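Local coordinates for kallistatin (Homo sapiens, PDB 6F4V), which inhibits tissue kallikrein as a serpin, forming a stable equimolar complex with the enzyme when its reactive site is cleaved, at residues K274-Q285 with K315-E326. Residues are numbered along the deposited sequence; the frame is centred on the assembly and turned at random.
Sequences KFSISGSYVLDQ and KSFHKATLDVDE
Strands 275-282 and 317-324 run antiparallel at 174°, joined by eight main-chain hydrogen bonds between Phe275 and Val324, Ile277 and Leu322, Gly279 and Ala320, and Tyr281 and His318. The side chains of these pairs share one face: Tyr281, His318, Ala320 and Leu322 meet strand 29-31, His318 and Leu283 meet helix 33-44, and Phe275 and Leu322 also pack on another protein chain. Phe275 CG sits between the backbone N and the carbonyl carbon (chi1 72°), which leans the ring obliquely across the seam, CE1 3.6 Å from Val324 CB and CE2 3.7 Å from Leu322 CD2. Ile277 and Leu322 lie side by side, CG1 to CB 3.9 Å. Tyr281 CD2 meets the His318 ring at its edge, while the polar ends go elsewhere: Tyr281 OH to Phe30 N, His318 ND1 to Thr335 OG1 and NE2 to Ser32 N. On the other face, in one of two conformers of Ser276, OG reaches Leu322 O from above the carbonyl plane, giving that oxygen a second donor besides Ile277 N. Past the strand, Asp284 divides its carboxylate: OD1 takes Ser316 N on its anti side at 2.9 Å, and OD2 takes Lys315 NZ on its syn side at 2.8 Å. Lys315, bent at chi2 and chi3, folds back to make this salt bridge. At the far end, a water links Lys274 NZ to Glu326 OE2. Strand 328-340, between 312-324 and 159-172, is consistent with a reactive-centre loop inserted into serpin sheet A, as in cleaved serpins. The ladder thus joins an apolar face near Phe275 to a largely polar opposite face, ending in a carboxylate clasp of one salt bridge and one backbone hydrogen bond and a looser, water-mediated link.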
ATOM      1  N   LYS A 274       4.792  19.779  -4.379  1.00 28.41           N
ATOM      2  CA  LYS A 274       5.259  18.821  -5.359  1.00 29.60           C
ATOM      3  C   LYS A 274       6.376  18.071  -4.651  1.00 30.07           C
ATOM      4  O   LYS A 274       7.306  18.697  -4.136  1.00 31.28           O
ATOM      5  CB  LYS A 274       5.813  19.545  -6.587  1.00 30.93           C
ATOM      6  CG  LYS A 274       6.425  18.628  -7.633  1.00 32.59           C
ATOM      7  CD  LYS A 274       6.930  19.435  -8.821  1.00 34.49           C
ATOM      8  CE  LYS A 274       7.646  18.539  -9.821  1.00 36.89           C
ATOM      9  NZ  LYS A 274       8.131  19.340 -10.977  0.69 37.68           N
ATOM     10  N   PHE A 275       6.303  16.747  -4.620  1.00 29.02           N
ATOM     11  CA  PHE A 275       7.222  15.972  -3.780  1.00 28.88           C
ATOM     12  C   PHE A 275       7.201  14.499  -4.090  1.00 28.46           C
ATOM     13  O   PHE A 275       6.272  13.970  -4.732  1.00 26.17           O
ATOM     14  CB  PHE A 275       6.863  16.139  -2.271  1.00 28.68           C
ATOM     15  CG  PHE A 275       5.614  15.423  -1.865  1.00 27.93           C
ATOM     16  CD1 PHE A 275       4.382  15.991  -2.088  1.00 28.11           C
ATOM     17  CD2 PHE A 275       5.659  14.144  -1.307  1.00 28.14           C
ATOM     18  CE1 PHE A 275       3.204  15.338  -1.755  1.00 28.46           C
ATOM     19  CE2 PHE A 275       4.483  13.484  -0.970  1.00 28.08           C
ATOM     20  CZ  PHE A 275       3.245  14.066  -1.221  1.00 27.61           C
ATOM     21  N   SER A 276       8.226  13.859  -3.545  1.00 29.55           N
ATOM     22  CA  SER A 276       8.358  12.420  -3.572  0.50 29.51           C
ATOM     23  C   SER A 276       8.769  11.922  -2.212  1.00 29.69           C
ATOM     24  O   SER A 276       9.619  12.539  -1.563  1.00 29.95           O
ATOM     25  CB  SER A 276       9.393  11.951  -4.600  0.50 30.51           C
ATOM     26  OG  SER A 276       9.188  10.566  -4.833  0.50 30.53           O
ATOM     27  N   ILE A 277       8.130  10.820  -1.779  1.00 27.82           N
ATOM     28  CA  ILE A 277       8.558  10.066  -0.594  1.00 27.34           C
ATOM     29  C   ILE A 277       8.528   8.573  -0.905  1.00 26.36           C
ATOM     30  O   ILE A 277       7.915   8.108  -1.905  1.00 26.01           O
ATOM     31  CB  ILE A 277       7.705  10.327   0.682  1.00 27.97           C
ATOM     32  CG1 ILE A 277       6.228   9.953   0.494  1.00 28.45           C
ATOM     33  CG2 ILE A 277       7.843  11.765   1.150  1.00 29.20           C
ATOM     34  CD1 ILE A 277       5.454   9.848   1.803  1.00 28.70           C
ATOM     35  N   SER A 278       9.163   7.810  -0.036  1.00 26.35           N
ATOM     36  CA  SER A 278       9.167   6.384  -0.183  1.00 27.51           C
ATOM     37  C   SER A 278       9.191   5.724   1.173  1.00 27.46           C
ATOM     38  O   SER A 278       9.491   6.387   2.184  1.00 27.56           O
ATOM     39  CB  SER A 278      10.358   5.978  -1.039  1.00 29.39           C
ATOM     40  OG  SER A 278      11.548   6.301  -0.391  1.00 33.46           O
ATOM     41  N   GLY A 279       8.880   4.430   1.167  1.00 26.06           N
ATOM     42  CA  GLY A 279       8.958   3.581   2.338  1.00 25.17           C
ATOM     43  C   GLY A 279       9.614   2.267   2.030  1.00 25.15           C
ATOM     44  O   GLY A 279       9.506   1.765   0.926  1.00 24.99           O
ATOM     45  N   SER A 280      10.248   1.669   3.041  1.00 25.63           N
ATOM     46  CA  SER A 280      10.970   0.426   2.870  1.00 26.62           C
ATOM     47  C   SER A 280      10.882  -0.332   4.176  1.00 26.62           C
ATOM     48  O   SER A 280      11.321   0.179   5.195  1.00 25.88           O
ATOM     49  CB  SER A 280      12.438   0.670   2.500  1.00 29.10           C
ATOM     50  OG  SER A 280      13.062  -0.587   2.265  1.00 31.04           O
ATOM     51  N   TYR A 281      10.268  -1.508   4.143  1.00 25.28           N
ATOM     52  CA  TYR A 281       9.910  -2.260   5.346  1.00 25.77           C
ATOM     53  C   TYR A 281      10.381  -3.695   5.255  1.00 25.84           C
ATOM     54  O   TYR A 281      10.326  -4.337   4.195  1.00 24.71           O
ATOM     55  CB  TYR A 281       8.380  -2.187   5.616  1.00 25.18           C
ATOM     56  CG  TYR A 281       7.922  -0.740   5.619  1.00 24.66           C
ATOM     57  CD1 TYR A 281       8.150   0.083   6.710  1.00 24.82           C
ATOM     58  CD2 TYR A 281       7.355  -0.169   4.477  1.00 24.17           C
ATOM     59  CE1 TYR A 281       7.800   1.424   6.693  1.00 24.25           C
ATOM     60  CE2 TYR A 281       7.004   1.167   4.442  1.00 23.64           C
ATOM     61  CZ  TYR A 281       7.233   1.969   5.552  1.00 24.46           C
ATOM     62  OH  TYR A 281       6.927   3.307   5.581  1.00 23.63           O
ATOM     63  N   VAL A 282      10.806  -4.207   6.407  1.00 25.86           N
ATOM     64  CA  VAL A 282      11.163  -5.605   6.574  1.00 25.64           C
ATOM     65  C   VAL A 282       9.990  -6.292   7.270  1.00 25.53           C
ATOM     66  O   VAL A 282       9.860  -6.287   8.512  1.00 25.70           O
ATOM     67  CB  VAL A 282      12.484  -5.757   7.364  1.00 26.80           C
ATOM     68  CG1 VAL A 282      12.912  -7.212   7.395  1.00 28.06           C
ATOM     69  CG2 VAL A 282      13.579  -4.922   6.718  1.00 27.50           C
ATOM     70  N   LEU A 283       9.096  -6.856   6.460  1.00 24.79           N
ATOM     71  CA  LEU A 283       7.851  -7.395   6.980  1.00 24.58           C
ATOM     72  C   LEU A 283       8.047  -8.576   7.928  1.00 24.91           C
ATOM     73  O   LEU A 283       7.272  -8.730   8.874  1.00 24.05           O
ATOM     74  CB  LEU A 283       6.944  -7.803   5.839  1.00 24.18           C
ATOM     75  CG  LEU A 283       6.488  -6.689   4.894  1.00 23.77           C
ATOM     76  CD1 LEU A 283       5.500  -7.227   3.878  1.00 23.23           C
ATOM     77  CD2 LEU A 283       5.896  -5.482   5.612  1.00 23.68           C
ATOM     78  N   ASP A 284       9.084  -9.377   7.698  1.00 26.42           N
ATOM     79  CA  ASP A 284       9.379 -10.498   8.613  1.00 28.35           C
ATOM     80  C   ASP A 284       9.725 -10.019  10.018  1.00 29.73           C
ATOM     81  O   ASP A 284       9.509 -10.773  10.967  1.00 31.44           O
ATOM     82  CB  ASP A 284      10.467 -11.445   8.077  1.00 29.66           C
ATOM     83  CG  ASP A 284      11.720 -10.737   7.745  1.00 30.48           C
ATOM     84  OD1 ASP A 284      11.801 -10.223   6.610  1.00 30.34           O
ATOM     85  OD2 ASP A 284      12.593 -10.638   8.646  1.00 31.82           O
ATOM     86  N   GLN A 285      10.204  -8.776  10.143  1.00 30.00           N
ATOM     87  CA  GLN A 285      10.470  -8.146  11.439  1.00 32.22           C
ATOM     88  C   GLN A 285       9.270  -7.409  12.029  1.00 31.63           C
ATOM     89  O   GLN A 285       9.156  -7.320  13.253  1.00 35.30           O
ATOM     90  CB  GLN A 285      11.718  -7.237  11.363  1.00 33.41           C
ATOM     91  CG  GLN A 285      13.002  -8.037  11.142  1.00 35.89           C
ATOM     92  CD  GLN A 285      14.223  -7.166  10.827  1.00 38.22           C
ATOM     93  OE1 GLN A 285      14.118  -5.950  10.744  1.00 41.22           O
ATOM     94  NE2 GLN A 285      15.391  -7.803  10.634  1.00 39.45           N
ATOM     95  N   LYS A 315      12.881 -14.175   4.379  1.00 30.40           N
ATOM     96  CA  LYS A 315      12.723 -12.730   4.429  1.00 29.23           C
ATOM     97  C   LYS A 315      11.480 -12.299   3.645  1.00 27.63           C
ATOM     98  O   LYS A 315      11.106 -12.939   2.658  1.00 27.24           O
ATOM     99  CB  LYS A 315      13.953 -12.027   3.831  1.00 30.25           C
ATOM    100  CG  LYS A 315      15.281 -12.219   4.583  1.00 31.56           C
ATOM    101  CD  LYS A 315      15.253 -11.814   6.054  1.00 31.94           C
ATOM    102  CE  LYS A 315      15.261 -10.297   6.218  1.00 32.78           C
ATOM    103  NZ  LYS A 315      15.124  -9.887   7.639  1.00 32.80           N
ATOM    104  N   SER A 316      10.896 -11.184   4.065  1.00 25.57           N
ATOM    105  CA  SER A 316       9.758 -10.550   3.366  1.00 25.10           C
ATOM    106  C   SER A 316       9.919  -9.039   3.379  1.00 24.95           C
ATOM    107  O   SER A 316      10.054  -8.426   4.461  1.00 25.97           O
ATOM    108  CB  SER A 316       8.407 -10.937   4.015  1.00 25.02           C
ATOM    109  OG  SER A 316       7.289 -10.308   3.368  1.00 23.77           O
ATOM    110  N   PHE A 317       9.946  -8.436   2.182  1.00 24.98           N
ATOM    111  CA  PHE A 317      10.176  -6.998   2.044  1.00 25.22           C
ATOM    112  C   PHE A 317       8.982  -6.307   1.443  1.00 24.61           C
ATOM    113  O   PHE A 317       8.199  -6.919   0.707  1.00 24.57           O
ATOM    114  CB  PHE A 317      11.418  -6.736   1.186  1.00 26.39           C
ATOM    115  CG  PHE A 317      12.657  -7.359   1.747  1.00 27.35           C
ATOM    116  CD1 PHE A 317      13.292  -6.794   2.870  1.00 28.91           C
ATOM    117  CD2 PHE A 317      13.167  -8.527   1.203  1.00 28.27           C
ATOM    118  CE1 PHE A 317      14.447  -7.369   3.404  1.00 29.69           C
ATOM    119  CE2 PHE A 317      14.314  -9.116   1.752  1.00 29.63           C
ATOM    120  CZ  PHE A 317      14.942  -8.540   2.840  1.00 29.38           C
ATOM    121  N   HIS A 318       8.830  -5.038   1.773  1.00 22.77           N
ATOM    122  CA  HIS A 318       7.854  -4.180   1.118  1.00 22.79           C
ATOM    123  C   HIS A 318       8.498  -2.821   0.842  1.00 22.81           C
ATOM    124  O   HIS A 318       9.107  -2.243   1.733  1.00 23.81           O
ATOM    125  CB  HIS A 318       6.610  -3.970   1.993  1.00 22.62           C
ATOM    126  CG  HIS A 318       5.549  -3.162   1.310  1.00 21.49           C
ATOM    127  ND1 HIS A 318       4.711  -3.706   0.365  1.00 21.39           N
ATOM    128  CD2 HIS A 318       5.209  -1.859   1.418  1.00 21.82           C
ATOM    129  CE1 HIS A 318       3.901  -2.758  -0.086  1.00 21.70           C
ATOM    130  NE2 HIS A 318       4.192  -1.624   0.532  1.00 21.47           N
ATOM    131  N   LYS A 319       8.425  -2.343  -0.396  1.00 23.72           N
ATOM    132  CA  LYS A 319       8.859  -1.007  -0.737  1.00 24.32           C
ATOM    133  C   LYS A 319       7.787  -0.299  -1.507  1.00 23.88           C
ATOM    134  O   LYS A 319       7.019  -0.926  -2.252  1.00 22.87           O
ATOM    135  CB  LYS A 319      10.127  -1.030  -1.579  1.00 27.34           C
ATOM    136  CG  LYS A 319      11.307  -1.682  -0.876  1.00 29.77           C
ATOM    137  CD  LYS A 319      12.541  -1.722  -1.778  1.00 33.24           C
ATOM    138  CE  LYS A 319      13.452  -0.532  -1.566  1.00 36.72           C
ATOM    139  NZ  LYS A 319      14.790  -0.736  -2.213  1.00 39.06           N
ATOM    140  N   ALA A 320       7.743   1.004  -1.333  1.00 22.98           N
ATOM    141  CA  ALA A 320       6.736   1.815  -1.980  1.00 22.83           C
ATOM    142  C   ALA A 320       7.238   3.234  -2.242  1.00 23.47           C
ATOM    143  O   ALA A 320       8.062   3.754  -1.475  1.00 24.35           O
ATOM    144  CB  ALA A 320       5.480   1.859  -1.152  1.00 21.76           C
ATOM    145  N   THR A 321       6.686   3.867  -3.276  1.00 23.32           N
ATOM    146  CA  THR A 321       7.055   5.254  -3.632  1.00 24.57           C
ATOM    147  C   THR A 321       5.839   6.065  -4.015  1.00 23.56           C
ATOM    148  O   THR A 321       4.916   5.547  -4.642  1.00 24.11           O
ATOM    149  CB  THR A 321       8.052   5.334  -4.853  1.00 27.17           C
ATOM    150  OG1 THR A 321       7.413   4.774  -6.020  1.00 29.80           O
ATOM    151  CG2 THR A 321       9.269   4.550  -4.605  1.00 28.28           C
ATOM    152  N   LEU A 322       5.868   7.340  -3.669  1.00 23.77           N
ATOM    153  CA  LEU A 322       4.816   8.324  -3.978  1.00 24.29           C
ATOM    154  C   LEU A 322       5.451   9.522  -4.665  1.00 24.76           C
ATOM    155  O   LEU A 322       6.440  10.057  -4.148  1.00 24.14           O
ATOM    156  CB  LEU A 322       4.181   8.840  -2.678  1.00 24.57           C
ATOM    157  CG  LEU A 322       3.059   9.898  -2.798  1.00 23.84           C
ATOM    158  CD1 LEU A 322       1.922   9.372  -3.651  1.00 23.48           C
ATOM    159  CD2 LEU A 322       2.551  10.315  -1.433  1.00 24.10           C
ATOM    160  N   ASP A 323       4.843   9.943  -5.774  1.00 25.48           N
ATOM    161  CA  ASP A 323       5.273  11.111  -6.553  0.54 25.76           C
ATOM    162  C   ASP A 323       4.038  11.947  -6.879  1.00 25.28           C
ATOM    163  O   ASP A 323       3.152  11.500  -7.624  1.00 24.71           O
ATOM    164  CB  ASP A 323       5.985  10.654  -7.848  0.54 26.88           C
ATOM    165  CG  ASP A 323       6.644  11.794  -8.600  0.54 28.42           C
ATOM    166  OD1 ASP A 323       6.265  12.960  -8.412  0.54 29.54           O
ATOM    167  OD2 ASP A 323       7.538  11.529  -9.424  0.54 30.61           O
ATOM    168  N   VAL A 324       3.995  13.156  -6.332  1.00 24.02           N
ATOM    169  CA  VAL A 324       2.901  14.082  -6.505  1.00 24.53           C
ATOM    170  C   VAL A 324       3.420  15.297  -7.264  1.00 25.30           C
ATOM    171  O   VAL A 324       4.419  15.925  -6.872  1.00 25.92           O
ATOM    172  CB  VAL A 324       2.316  14.488  -5.124  1.00 24.59           C
ATOM    173  CG1 VAL A 324       1.402  15.700  -5.226  1.00 24.84           C
ATOM    174  CG2 VAL A 324       1.586  13.271  -4.499  1.00 24.12           C
ATOM    175  N   ASP A 325       2.739  15.631  -8.350  1.00 25.76           N
ATOM    176  CA  ASP A 325       3.068  16.850  -9.092  1.00 26.72           C
ATOM    177  C   ASP A 325       1.793  17.524  -9.617  1.00 26.90           C
ATOM    178  O   ASP A 325       0.680  17.210  -9.194  1.00 24.74           O
ATOM    179  CB  ASP A 325       4.065  16.534 -10.210  1.00 27.64           C
ATOM    180  CG  ASP A 325       3.464  15.682 -11.312  1.00 28.84           C
ATOM    181  OD1 ASP A 325       2.217  15.518 -11.432  1.00 27.52           O
ATOM    182  OD2 ASP A 325       4.259  15.129 -12.085  1.00 31.15           O
ATOM    183  N   GLU A 326       1.970  18.481 -10.532  1.00 26.82           N
ATOM    184  CA  GLU A 326       0.890  19.336 -10.945  1.00 26.69           C
ATOM    185  C   GLU A 326      -0.153  18.613 -11.763  1.00 25.36           C
ATOM    186  O   GLU A 326      -1.284  19.038 -11.780  1.00 26.13           O
ATOM    187  CB  GLU A 326       1.427  20.532 -11.775  1.00 27.92           C
ATOM    188  CG  GLU A 326       2.289  21.482 -10.971  1.00 28.54           C
ATOM    189  CD  GLU A 326       3.761  21.159 -10.993  1.00 29.62           C
ATOM    190  OE1 GLU A 326       4.136  20.034 -11.351  1.00 30.01           O
ATOM    191  OE2 GLU A 326       4.555  22.057 -10.658  1.00 32.75           O
TER
HETATM  192  O   HOH W   1       7.115  22.370 -11.198  1.00 43.16           O